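Side-chain contacts in beta-lactamase (Klebsiella pneumoniae, PDB 6HUH), which probably hydrolyses beta-lactam antibiotics to substituted beta-amino acids, as a member of the class D beta-lactamase family: residues M60-G65 / Q178-I183; S95-M98 / W104-Q107; L162-L165 / K169-V172; L184-I189 / G217-W222. One frame throughout, in Å; residues are numbered along the deposited sequence.

Interaction 1 of 4, residues M60-G65 / Q178-I183; sequences MGYDSG and QHTANI
Tyr-62 reaches out from the end of helix 56-64 and lays its phenol ring against the beta carbon of His-179 on helix 174-184. That CB sits over the middle of one ring face, 3.5 Å from the Tyr-62 ring centroid and only 10° off the normal, a clean CH-pi contact. Two other side chains complete the close part. Ile-183 sends CD1 to the ring edge, in plane, 3.7 Å from Tyr-62 CE2, while Thr-180 OG1 lies obliquely beside Tyr-62 CD2 at 3.8 Å. Tyr-62 holds its CG anti to the carbonyl carbon, which carries the ring across the space between the two helices, whose segment axes come no nearer than 10.0 Å. The phenol oxygen goes past Ile-183 and is hydrogen-bonded to Asp-69 O, which holds the hydroxyl end of the ring in place. Thr-180 OG1, for its part, turns back to Thr-176 O in its own helix.

The imidazole marks the looser side. Its plane is within 21° of the Tyr-62 plane, but the two rings are slid so far apart that they barely overlap, and His-179 is partly exposed to solvent. ND1 is hydrogen-bonded to Glu-70 OE2, an acceptor shared with Asn-182 ND2, three residues on in the same helix.

The pair of helices runs roughly antiparallel, at 143° over these short segments. Pro-94 of helix 94-99 covers both Tyr-62 and Ile-183, and helices 103-113 and 115-124 pack on Met-60 and Ser-64 of helix 56-64.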
loop_
_atom_site.group_PDB
_atom_site.type_symbol
_atom_site.label_atom_id
_atom_site.label_comp_id
_atom_site.label_asym_id
_atom_site.label_seq_id
_atom_site.Cartn_x
_atom_site.Cartn_y
_atom_site.Cartn_z
ATOM N N MET A 60 18.174 -5.062 -6.969
ATOM C CA MET A 60 19.455 -4.404 -6.682
ATOM C C MET A 60 19.363 -3.843 -5.272
ATOM O O MET A 60 20.192 -4.183 -4.423
ATOM C CB MET A 60 19.740 -3.256 -7.673
ATOM C CG MET A 60 19.994 -3.697 -9.085
ATOM S SD MET A 60 20.392 -2.288 -10.163
ATOM C CE MET A 60 19.798 -2.924 -11.746
ATOM N N GLY A 61 18.317 -3.049 -5.036
ATOM C CA GLY A 61 18.005 -2.420 -3.755
ATOM C C GLY A 61 17.854 -3.360 -2.576
ATOM O O GLY A 61 18.314 -3.041 -1.486
ATOM N N TYR A 62 17.242 -4.524 -2.771
ATOM C CA TYR A 62 17.143 -5.476 -1.672
ATOM C C TYR A 62 18.397 -6.306 -1.497
ATOM O O TYR A 62 18.733 -6.642 -0.371
ATOM C CB TYR A 62 15.919 -6.375 -1.791
ATOM C CG TYR A 62 14.637 -5.653 -1.446
ATOM C CD1 TYR A 62 14.342 -5.302 -0.130
ATOM C CD2 TYR A 62 13.708 -5.335 -2.432
ATOM C CE1 TYR A 62 13.166 -4.624 0.185
ATOM C CE2 TYR A 62 12.535 -4.650 -2.128
ATOM C CZ TYR A 62 12.267 -4.299 -0.822
ATOM O OH TYR A 62 11.091 -3.648 -0.571
ATOM N N ASP A 63 19.089 -6.635 -2.586
ATOM C CA ASP A 63 20.309 -7.437 -2.528
ATOM C C ASP A 63 21.454 -6.684 -1.852
ATOM O O ASP A 63 22.199 -7.277 -1.073
ATOM C CB ASP A 63 20.720 -7.899 -3.942
ATOM C CG ASP A 63 21.834 -8.922 -3.940
ATOM O OD1 ASP A 63 21.611 -10.055 -3.399
ATOM O OD2 ASP A 63 22.924 -8.612 -4.494
ATOM N N SER A 64 21.603 -5.385 -2.181
ATOM C CA SER A 64 22.664 -4.537 -1.664
ATOM C C SER A 64 22.382 -4.044 -0.251
ATOM O O SER A 64 23.322 -3.788 0.494
ATOM C CB SER A 64 22.934 -3.378 -2.615
ATOM O OG SER A 64 21.766 -2.619 -2.870
ATOM N N GLY A 65 21.105 -3.943 0.120
ATOM C CA GLY A 65 20.706 -3.503 1.448
ATOM C C GLY A 65 20.189 -2.083 1.527
ATOM O O GLY A 65 19.893 -1.604 2.629
ATOM N N GLN A 178 11.167 -12.296 -2.389
ATOM C CA GLN A 178 9.907 -12.118 -1.677
ATOM C C GLN A 178 9.588 -10.641 -1.426
ATOM O O GLN A 178 8.458 -10.232 -1.659
ATOM C CB GLN A 178 9.836 -12.958 -0.398
ATOM C CG GLN A 178 8.413 -13.155 0.142
ATOM C CD GLN A 178 7.558 -14.118 -0.664
ATOM O OE1 GLN A 178 6.705 -13.714 -1.472
ATOM N NE2 GLN A 178 7.734 -15.415 -0.430
ATOM N N HIS A 179 10.562 -9.830 -1.004
ATOM C CA HIS A 179 10.318 -8.397 -0.803
ATOM C C HIS A 179 9.918 -7.720 -2.133
ATOM O O HIS A 179 8.965 -6.933 -2.163
ATOM C CB HIS A 179 11.546 -7.717 -0.208
ATOM C CG HIS A 179 11.748 -7.928 1.262
ATOM N ND1 HIS A 179 10.715 -7.768 2.163
ATOM C CD2 HIS A 179 12.891 -8.179 1.949
ATOM C CE1 HIS A 179 11.249 -7.973 3.363
ATOM N NE2 HIS A 179 12.552 -8.228 3.282
ATOM N N THR A 180 10.621 -8.070 -3.230
ATOM C CA THR A 180 10.352 -7.579 -4.590
ATOM C C THR A 180 8.918 -7.953 -5.018
ATOM O O THR A 180 8.224 -7.121 -5.592
ATOM C CB THR A 180 11.412 -8.134 -5.572
ATOM O OG1 THR A 180 12.734 -7.758 -5.129
ATOM C CG2 THR A 180 11.164 -7.692 -7.034
ATOM N N ALA A 181 8.487 -9.201 -4.728
ATOM C CA ALA A 181 7.159 -9.737 -5.010
ATOM C C ALA A 181 6.081 -8.933 -4.278
ATOM O O ALA A 181 5.096 -8.511 -4.889
ATOM C CB ALA A 181 7.087 -11.200 -4.569
ATOM N N ASN A 182 6.283 -8.728 -2.969
ATOM C CA ASN A 182 5.364 -8.021 -2.094
ATOM C C ASN A 182 5.064 -6.615 -2.591
ATOM O O ASN A 182 3.904 -6.324 -2.892
ATOM C CB ASN A 182 5.853 -8.040 -0.640
ATOM C CG ASN A 182 5.822 -9.404 0.042
ATOM O OD1 ASN A 182 5.146 -10.348 -0.376
ATOM N ND2 ASN A 182 6.529 -9.530 1.154
ATOM N N ILE A 183 6.106 -5.782 -2.779
ATOM C CA ILE A 183 5.934 -4.410 -3.279
ATOM C C ILE A 183 5.336 -4.357 -4.717
ATOM O O ILE A 183 4.717 -3.344 -5.056
ATOM C CB ILE A 183 7.216 -3.538 -3.132
ATOM C CG1 ILE A 183 8.437 -4.131 -3.846
ATOM C CG2 ILE A 183 7.499 -3.298 -1.680
ATOM C CD1 ILE A 183 9.647 -3.183 -3.941
#

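Interaction 2 of 4, residues S95-M98 / W104-Q107; sequences SRWM and WYSQ
Trp-97 and the pair Tyr-105 and Ser-106 join two consecutive helices, 94-99 and 103-113, in the helical part of the class D beta-lactamase fold. The connection between them is short, and the contact is buried.

The apolar part is an aromatic meeting on one face of the indole. Tyr-105 brings CD1 over that face, offset toward its rim, with Tyr-105 CD1 3.4 Å from Trp-97 CG. The two rings are oblique, their planes at 48°. Tyr-105 CB fills in beside the pyrrole part of the indole, 3.6 Å from Trp-97 CD1. On the opposite face lies Met-98 SD, from the next residue of the same helix, so the indole lies between that sulfur and Tyr-105 CD1. Trp-97 has CG anti to its backbone N, which sets the indole against helix 103-113; Tyr-105 shares that torsion, and the two side chains cross at about a right angle. Leu-57 and Ala-58 of helix 56-64 pack on Trp-97.

The polar contacts lie at the rim of the indole and at the tyrosine hydroxyl. The far end of the tyrosine is tied down by a hydrogen bond from its OH to Pro-73 O. Ser-106 approaches the nitrogen edge of the indole, and its hydroxyl is also hydrogen-bonded to OQ2 of the carboxylated lysine at position 54. The geometry is consistent with Trp-97 acting in the second shell, orienting the serine hydroxyl beside the modified lysine. The link itself runs from Trp-97 NE1 to Ser-106 OG, 2.7 Å long with an N-H...O angle of 148°, and OG lies only 6° out of the indole plane.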
loop_
_atom_site.group_PDB
_atom_site.type_symbol
_atom_site.label_atom_id
_atom_site.label_comp_id
_atom_site.label_asym_id
_atom_site.label_seq_id
_atom_site.Cartn_x
_atom_site.Cartn_y
_atom_site.Cartn_z
ATOM N N SER A 95 7.035 0.395 -1.283
ATOM C CA SER A 95 5.661 0.005 -1.636
ATOM C C SER A 95 4.975 1.112 -2.454
ATOM O O SER A 95 4.286 0.833 -3.439
ATOM C CB SER A 95 4.865 -0.303 -0.365
ATOM O OG SER A 95 3.566 -0.790 -0.656
ATOM N N ARG A 96 5.173 2.360 -2.019
ATOM C CA ARG A 96 4.664 3.589 -2.621
ATOM C C ARG A 96 5.465 3.924 -3.900
ATOM O O ARG A 96 4.925 4.546 -4.810
ATOM C CB ARG A 96 4.738 4.728 -1.583
ATOM C CG ARG A 96 4.115 6.026 -2.042
ATOM C CD ARG A 96 4.064 7.048 -0.936
ATOM N NE ARG A 96 3.723 8.377 -1.455
ATOM C CZ ARG A 96 2.485 8.854 -1.541
ATOM N NH1 ARG A 96 1.453 8.114 -1.157
ATOM N NH2 ARG A 96 2.271 10.076 -2.010
ATOM N N TRP A 97 6.751 3.505 -3.951
ATOM C CA TRP A 97 7.697 3.671 -5.071
ATOM C C TRP A 97 7.173 2.959 -6.291
ATOM O O TRP A 97 7.039 3.559 -7.351
ATOM C CB TRP A 97 9.030 3.043 -4.658
ATOM C CG TRP A 97 10.097 2.965 -5.700
ATOM C CD1 TRP A 97 10.501 3.968 -6.530
ATOM C CD2 TRP A 97 11.055 1.907 -5.853
ATOM N NE1 TRP A 97 11.594 3.565 -7.259
ATOM C CE2 TRP A 97 11.956 2.301 -6.863
ATOM C CE3 TRP A 97 11.194 0.628 -5.283
ATOM C CZ2 TRP A 97 13.002 1.477 -7.296
ATOM C CZ3 TRP A 97 12.220 -0.189 -5.715
ATOM C CH2 TRP A 97 13.118 0.237 -6.701
ATOM N N MET A 98 6.840 1.673 -6.118
ATOM C CA MET A 98 6.302 0.800 -7.153
ATOM C C MET A 98 4.949 1.291 -7.647
ATOM O O MET A 98 4.742 1.392 -8.864
ATOM C CB MET A 98 6.209 -0.649 -6.641
ATOM C CG MET A 98 7.547 -1.311 -6.480
ATOM S SD MET A 98 8.516 -1.295 -8.012
ATOM C CE MET A 98 9.574 -2.638 -7.718
ATOM N N TRP A 104 12.305 9.735 -8.564
ATOM C CA TRP A 104 13.342 10.284 -7.687
ATOM C C TRP A 104 13.846 9.271 -6.662
ATOM O O TRP A 104 15.019 9.307 -6.310
ATOM C CB TRP A 104 12.941 11.608 -7.041
ATOM C CG TRP A 104 11.748 11.610 -6.128
ATOM C CD1 TRP A 104 10.547 12.200 -6.383
ATOM C CD2 TRP A 104 11.720 11.235 -4.731
ATOM N NE1 TRP A 104 9.745 12.149 -5.265
ATOM C CE2 TRP A 104 10.436 11.550 -4.242
ATOM C CE3 TRP A 104 12.643 10.627 -3.858
ATOM C CZ2 TRP A 104 10.034 11.236 -2.938
ATOM C CZ3 TRP A 104 12.245 10.326 -2.567
ATOM C CH2 TRP A 104 10.961 10.642 -2.113
ATOM N N TYR A 105 12.986 8.332 -6.243
ATOM C CA TYR A 105 13.321 7.265 -5.298
ATOM C C TYR A 105 14.227 6.224 -5.980
ATOM O O TYR A 105 15.043 5.581 -5.317
ATOM C CB TYR A 105 12.039 6.634 -4.742
ATOM C CG TYR A 105 12.246 5.739 -3.545
ATOM C CD1 TYR A 105 12.504 4.381 -3.702
ATOM C CD2 TYR A 105 12.112 6.233 -2.249
ATOM C CE1 TYR A 105 12.683 3.546 -2.601
ATOM C CE2 TYR A 105 12.244 5.399 -1.142
ATOM C CZ TYR A 105 12.553 4.060 -1.323
ATOM O OH TYR A 105 12.731 3.236 -0.240
ATOM N N SER A 106 14.126 6.097 -7.311
ATOM C CA SER A 106 14.978 5.178 -8.069
ATOM C C SER A 106 16.369 5.771 -8.209
ATOM O O SER A 106 17.350 5.025 -8.138
ATOM C CB SER A 106 14.387 4.913 -9.445
ATOM O OG SER A 106 13.191 4.158 -9.359
ATOM N N GLN A 107 16.451 7.125 -8.398
ATOM C CA GLN A 107 17.705 7.891 -8.513
ATOM C C GLN A 107 18.446 7.868 -7.184
ATOM O O GLN A 107 19.669 7.756 -7.182
ATOM C CB GLN A 107 17.452 9.340 -8.946
ATOM C CG GLN A 107 16.556 9.482 -10.171
ATOM C CD GLN A 107 16.526 10.882 -10.730
ATOM O OE1 GLN A 107 16.400 11.879 -10.006
ATOM N NE2 GLN A 107 16.604 10.983 -12.046
#

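Interaction 3 of 4, residues L162-L165 / K169-V172; sequences LGKL and KLPV
Lys-164 O, near the end of helix 155-166, is gripped by two successive backbone N-H groups of the chain that follows. The stronger bond comes from Lys-169 N at 2.8 Å from Lys-164 O; it lies in the carbonyl plane, although it is bent at the hydrogen, with an N-H...O angle of 137°. Leu-170 N adds a weak bond to the same oxygen at 3.4 Å. These links pull the loop back over the last turn of the helix. A water takes part as well: it accepts from Leu-170 N at 3.1 Å and lies 3.0 Å from Leu-165 O, to which it can donate, between loop and helix one residue farther on.

Around this polar junction the side chains close up. Leu-170 divides its two methyls between neighbouring helix residues: CD2 lies 3.7 Å from Lys-164 CB, and CD1 lies 3.6 Å from Leu-165 CB. Its CG stands anti to the carbonyl carbon (chi1 -63°), which leaves the branched end directed at the helix. The two lysines meet through their aliphatic parts, CB of Lys-169 4.0 Å from CB of Lys-164, and their amino groups stay apart. Lys-169 is exposed and poorly ordered, so the position of its NZ deserves little weight.

Past Leu-170 the chain makes an inverse gamma turn centred on Pro-171, closed by Val-172 N to Leu-170 O, and heads for helix 174-184. Leu-165 faces inward against Leu-59 of helix 56-64, Leu-177 of helix 174-184 and Trp-222 of strand 215-225, while Phe-125 packs on Leu-170.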
loop_
_atom_site.group_PDB
_atom_site.type_symbol
_atom_site.label_atom_id
_atom_site.label_comp_id
_atom_site.label_asym_id
_atom_site.label_seq_id
_atom_site.Cartn_x
_atom_site.Cartn_y
_atom_site.Cartn_z
ATOM N N LEU A 162 12.372 -11.863 -16.410
ATOM C CA LEU A 162 11.319 -12.203 -15.455
ATOM C C LEU A 162 11.361 -13.685 -15.108
ATOM O O LEU A 162 11.180 -14.039 -13.937
ATOM C CB LEU A 162 9.936 -11.837 -16.041
ATOM C CG LEU A 162 9.235 -10.522 -15.637
ATOM C CD1 LEU A 162 10.192 -9.464 -15.107
ATOM C CD2 LEU A 162 8.411 -9.955 -16.782
ATOM N N GLY A 163 11.638 -14.520 -16.114
ATOM C CA GLY A 163 11.755 -15.968 -15.984
ATOM C C GLY A 163 12.926 -16.412 -15.129
ATOM O O GLY A 163 12.862 -17.452 -14.473
ATOM N N LYS A 164 14.011 -15.624 -15.134
ATOM C CA LYS A 164 15.195 -15.900 -14.333
ATOM C C LYS A 164 14.928 -15.531 -12.858
ATOM O O LYS A 164 15.348 -16.273 -11.954
ATOM C CB LYS A 164 16.410 -15.145 -14.890
ATOM C CG LYS A 164 17.000 -15.763 -16.154
ATOM C CD LYS A 164 18.274 -15.024 -16.612
ATOM C CE LYS A 164 18.901 -15.631 -17.845
ATOM N NZ LYS A 164 19.555 -16.941 -17.567
ATOM N N LEU A 165 14.215 -14.399 -12.611
ATOM C CA LEU A 165 13.951 -14.005 -11.236
ATOM C C LEU A 165 12.891 -14.934 -10.610
ATOM O O LEU A 165 13.022 -15.284 -9.430
ATOM C CB LEU A 165 13.675 -12.484 -11.042
ATOM C CG LEU A 165 12.268 -11.856 -11.057
ATOM C CD1 LEU A 165 11.601 -11.951 -9.678
ATOM C CD2 LEU A 165 12.372 -10.365 -11.354
ATOM N N LYS A 169 17.105 -18.114 -10.782
ATOM C CA LYS A 169 18.308 -18.064 -11.601
ATOM C C LYS A 169 19.147 -16.784 -11.377
ATOM O O LYS A 169 20.349 -16.806 -11.628
ATOM C CB LYS A 169 17.980 -18.294 -13.085
ATOM C CG LYS A 169 17.715 -19.762 -13.396
ATOM C CD LYS A 169 17.651 -20.033 -14.897
ATOM C CE LYS A 169 16.887 -21.301 -15.234
ATOM N NZ LYS A 169 15.418 -21.065 -15.352
ATOM N N LEU A 170 18.542 -15.694 -10.879
ATOM C CA LEU A 170 19.305 -14.456 -10.648
ATOM C C LEU A 170 20.123 -14.547 -9.329
ATOM O O LEU A 170 19.707 -15.285 -8.429
ATOM C CB LEU A 170 18.431 -13.178 -10.753
ATOM C CG LEU A 170 17.777 -12.904 -12.142
ATOM C CD1 LEU A 170 16.961 -11.645 -12.125
ATOM C CD2 LEU A 170 18.797 -12.783 -13.246
ATOM N N PRO A 171 21.326 -13.895 -9.231
ATOM C CA PRO A 171 22.178 -14.064 -8.035
ATOM C C PRO A 171 21.705 -13.323 -6.782
ATOM O O PRO A 171 22.479 -12.622 -6.125
ATOM C CB PRO A 171 23.546 -13.575 -8.528
ATOM C CG PRO A 171 23.227 -12.515 -9.490
ATOM C CD PRO A 171 21.992 -13.012 -10.220
ATOM N N VAL A 172 20.419 -13.472 -6.460
ATOM C CA VAL A 172 19.770 -12.838 -5.319
ATOM C C VAL A 172 19.160 -13.909 -4.420
ATOM O O VAL A 172 18.952 -15.044 -4.852
ATOM C CB VAL A 172 18.754 -11.734 -5.738
ATOM C CG1 VAL A 172 19.428 -10.630 -6.557
ATOM C CG2 VAL A 172 17.564 -12.305 -6.489
HETATM O O HOH W 1 16.027 -15.169 -9.096
#

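Interaction 4 of 4, residues L184-I189 / G217-W222; sequences LRQPDI and GWFVGW
Gln-186 and Phe-219 approach from opposite directions, CG and CD of the glutamine lying against CZ, the far carbon of the phenyl ring. Gln-186 CD lies 4.1 Å from Phe-219 CZ, at the ring edge and near its plane, and the amide plane is turned 75° from that of the ring. The bend at chi2 (-75°) brings CD, beside CG, to CZ. The other touch is looser: Leu-184 CD1 approaches Trp-222 CH2 obliquely at 4.5 Å.

No hydrogen bond joins the segments, because strand 192-201 runs between them in the antiparallel sheet of the beta-lactamase fold, where 185-189 is an outermost strand. The side chains therefore reach across a neighbouring strand. Backbone bonds from Leu-184, just before the weakly bonded edge strand, to Gly-196 and from Gln-186 to Ile-194 join it to that middle strand. Phe-219 is placed by Thr-198 and by the ring of Phe-232, Trp-222 by a stack on His-195 and by Leu-165 of helix 155-166. Farther out along the edge strand, Arg-185 grips Asp-188 end-on in a salt bridge: NH1 and NH2 both reach Asp-188 OD1, NH1 at 2.8 Å. Gln-71 of the second subunit packs on Pro-187 and Asp-188.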
loop_
_atom_site.group_PDB
_atom_site.type_symbol
_atom_site.label_atom_id
_atom_site.label_comp_id
_atom_site.label_asym_id
_atom_site.label_seq_id
_atom_site.Cartn_x
_atom_site.Cartn_y
_atom_site.Cartn_z
ATOM N N LEU A 184 5.459 -5.466 -5.513
ATOM C CA LEU A 184 4.965 -5.615 -6.915
ATOM C C LEU A 184 3.611 -6.359 -7.076
ATOM O O LEU A 184 3.137 -6.501 -8.203
ATOM C CB LEU A 184 6.011 -6.354 -7.801
ATOM C CG LEU A 184 7.230 -5.611 -8.327
ATOM C CD1 LEU A 184 8.119 -6.558 -9.068
ATOM C CD2 LEU A 184 6.831 -4.477 -9.238
ATOM N N ARG A 185 3.038 -6.880 -5.965
ATOM C CA ARG A 185 1.780 -7.634 -5.911
ATOM C C ARG A 185 0.580 -6.836 -6.420
ATOM O O ARG A 185 0.435 -5.653 -6.118
ATOM C CB ARG A 185 1.541 -8.164 -4.499
ATOM C CG ARG A 185 0.397 -9.156 -4.378
ATOM C CD ARG A 185 0.877 -10.580 -4.143
ATOM N NE ARG A 185 -0.106 -11.357 -3.384
ATOM C CZ ARG A 185 -1.207 -11.889 -3.902
ATOM N NH1 ARG A 185 -1.484 -11.738 -5.197
ATOM N NH2 ARG A 185 -2.051 -12.559 -3.130
ATOM N N GLN A 186 -0.278 -7.519 -7.181
ATOM C CA GLN A 186 -1.487 -7.040 -7.856
ATOM C C GLN A 186 -2.739 -7.849 -7.384
ATOM O O GLN A 186 -2.577 -8.902 -6.736
ATOM C CB GLN A 186 -1.295 -7.237 -9.381
ATOM C CG GLN A 186 -0.190 -6.405 -10.026
ATOM C CD GLN A 186 -0.585 -4.957 -10.187
ATOM O OE1 GLN A 186 -1.745 -4.633 -10.469
ATOM N NE2 GLN A 186 0.375 -4.049 -9.990
ATOM N N PRO A 187 -3.993 -7.416 -7.722
ATOM C CA PRO A 187 -5.167 -8.207 -7.316
ATOM C C PRO A 187 -5.136 -9.601 -7.928
ATOM O O PRO A 187 -4.680 -9.783 -9.067
ATOM C CB PRO A 187 -6.364 -7.396 -7.842
ATOM C CG PRO A 187 -5.845 -6.034 -8.070
ATOM C CD PRO A 187 -4.412 -6.213 -8.471
ATOM N N ASP A 188 -5.633 -10.574 -7.157
ATOM C CA ASP A 188 -5.711 -11.987 -7.496
ATOM C C ASP A 188 -6.658 -12.277 -8.675
ATOM O O ASP A 188 -7.438 -11.416 -9.107
ATOM C CB ASP A 188 -6.228 -12.752 -6.260
ATOM C CG ASP A 188 -5.180 -13.297 -5.301
ATOM O OD1 ASP A 188 -4.174 -12.584 -5.044
ATOM O OD2 ASP A 188 -5.411 -14.399 -4.733
ATOM N N ILE A 189 -6.560 -13.516 -9.188
ATOM C CA ILE A 189 -7.413 -14.176 -10.172
ATOM C C ILE A 189 -7.552 -15.589 -9.551
ATOM O O ILE A 189 -6.542 -16.266 -9.405
ATOM C CB ILE A 189 -6.812 -14.159 -11.616
ATOM C CG1 ILE A 189 -6.707 -12.711 -12.158
ATOM C CG2 ILE A 189 -7.660 -15.029 -12.565
ATOM C CD1 ILE A 189 -5.904 -12.539 -13.420
ATOM N N GLY A 217 3.047 1.712 -23.500
ATOM C CA GLY A 217 2.475 1.234 -22.257
ATOM C C GLY A 217 3.052 -0.123 -21.960
ATOM O O GLY A 217 3.279 -0.908 -22.873
ATOM N N TRP A 218 3.366 -0.394 -20.727
ATOM C CA TRP A 218 3.908 -1.703 -20.419
ATOM C C TRP A 218 3.139 -2.315 -19.246
ATOM O O TRP A 218 2.898 -1.633 -18.258
ATOM C CB TRP A 218 5.378 -1.593 -19.964
ATOM C CG TRP A 218 6.484 -1.392 -20.956
ATOM C CD1 TRP A 218 7.122 -0.214 -21.221
ATOM C CD2 TRP A 218 7.311 -2.425 -21.522
ATOM N NE1 TRP A 218 8.233 -0.438 -22.004
ATOM C CE2 TRP A 218 8.368 -1.785 -22.212
ATOM C CE3 TRP A 218 7.224 -3.832 -21.570
ATOM C CZ2 TRP A 218 9.315 -2.497 -22.949
ATOM C CZ3 TRP A 218 8.164 -4.534 -22.295
ATOM C CH2 TRP A 218 9.199 -3.869 -22.972
ATOM N N PHE A 219 2.809 -3.597 -19.327
ATOM C CA PHE A 219 2.304 -4.366 -18.200
ATOM C C PHE A 219 2.978 -5.726 -18.185
ATOM O O PHE A 219 2.632 -6.627 -18.957
ATOM C CB PHE A 219 0.793 -4.434 -18.041
ATOM C CG PHE A 219 0.512 -4.943 -16.645
ATOM C CD1 PHE A 219 0.905 -4.212 -15.524
ATOM C CD2 PHE A 219 -0.060 -6.193 -16.447
ATOM C CE1 PHE A 219 0.714 -4.709 -14.238
ATOM C CE2 PHE A 219 -0.279 -6.677 -15.152
ATOM C CZ PHE A 219 0.122 -5.934 -14.058
ATOM N N VAL A 220 4.033 -5.814 -17.369
ATOM C CA VAL A 220 4.917 -6.977 -17.264
ATOM C C VAL A 220 4.809 -7.586 -15.916
ATOM O O VAL A 220 4.555 -6.862 -14.963
ATOM C CB VAL A 220 6.387 -6.641 -17.655
ATOM C CG1 VAL A 220 6.446 -6.088 -19.059
ATOM C CG2 VAL A 220 7.025 -5.663 -16.690
ATOM N N GLY A 221 4.961 -8.899 -15.835
ATOM C CA GLY A 221 4.847 -9.603 -14.564
ATOM C C GLY A 221 4.558 -11.075 -14.674
ATOM O O GLY A 221 4.687 -11.665 -15.743
ATOM N N TRP A 222 4.207 -11.680 -13.564
ATOM C CA TRP A 222 3.929 -13.104 -13.524
ATOM C C TRP A 222 2.780 -13.410 -12.612
ATOM O O TRP A 222 2.442 -12.602 -11.762
ATOM C CB TRP A 222 5.179 -13.898 -13.097
ATOM C CG TRP A 222 5.571 -13.738 -11.652
ATOM C CD1 TRP A 222 5.241 -14.559 -10.610
ATOM C CD2 TRP A 222 6.383 -12.696 -11.101
ATOM N NE1 TRP A 222 5.818 -14.104 -9.447
ATOM C CE2 TRP A 222 6.505 -12.947 -9.713
ATOM C CE3 TRP A 222 7.001 -11.550 -11.642
ATOM C CZ2 TRP A 222 7.227 -12.102 -8.861
ATOM C CZ3 TRP A 222 7.717 -10.714 -10.794
ATOM C CH2 TRP A 222 7.823 -10.992 -9.423
#

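In the fold
From the N terminus, interaction 1 closes the longest loop, bringing helix 56-64 against helix 174-184, 113 residues later. Within that span lie two short closures: interaction 2, between consecutive helices 94-99 and 103-113, and interaction 3, where the chain leaving helix 155-166 folds back on it. Those two follow one another without touching. Interaction 4 opens only after interaction 1 has closed, directly downstream, and spans three strands of the sheet; no loops cross. Interaction 1 touches both enclosed contacts, through Ile-183 with Met-98 and Asp-63 with Val-172. Interaction 4 meets interaction 2 at Leu-184 and Met-98, and interaction 3 at Trp-222 and Leu-165, tying helices to sheet.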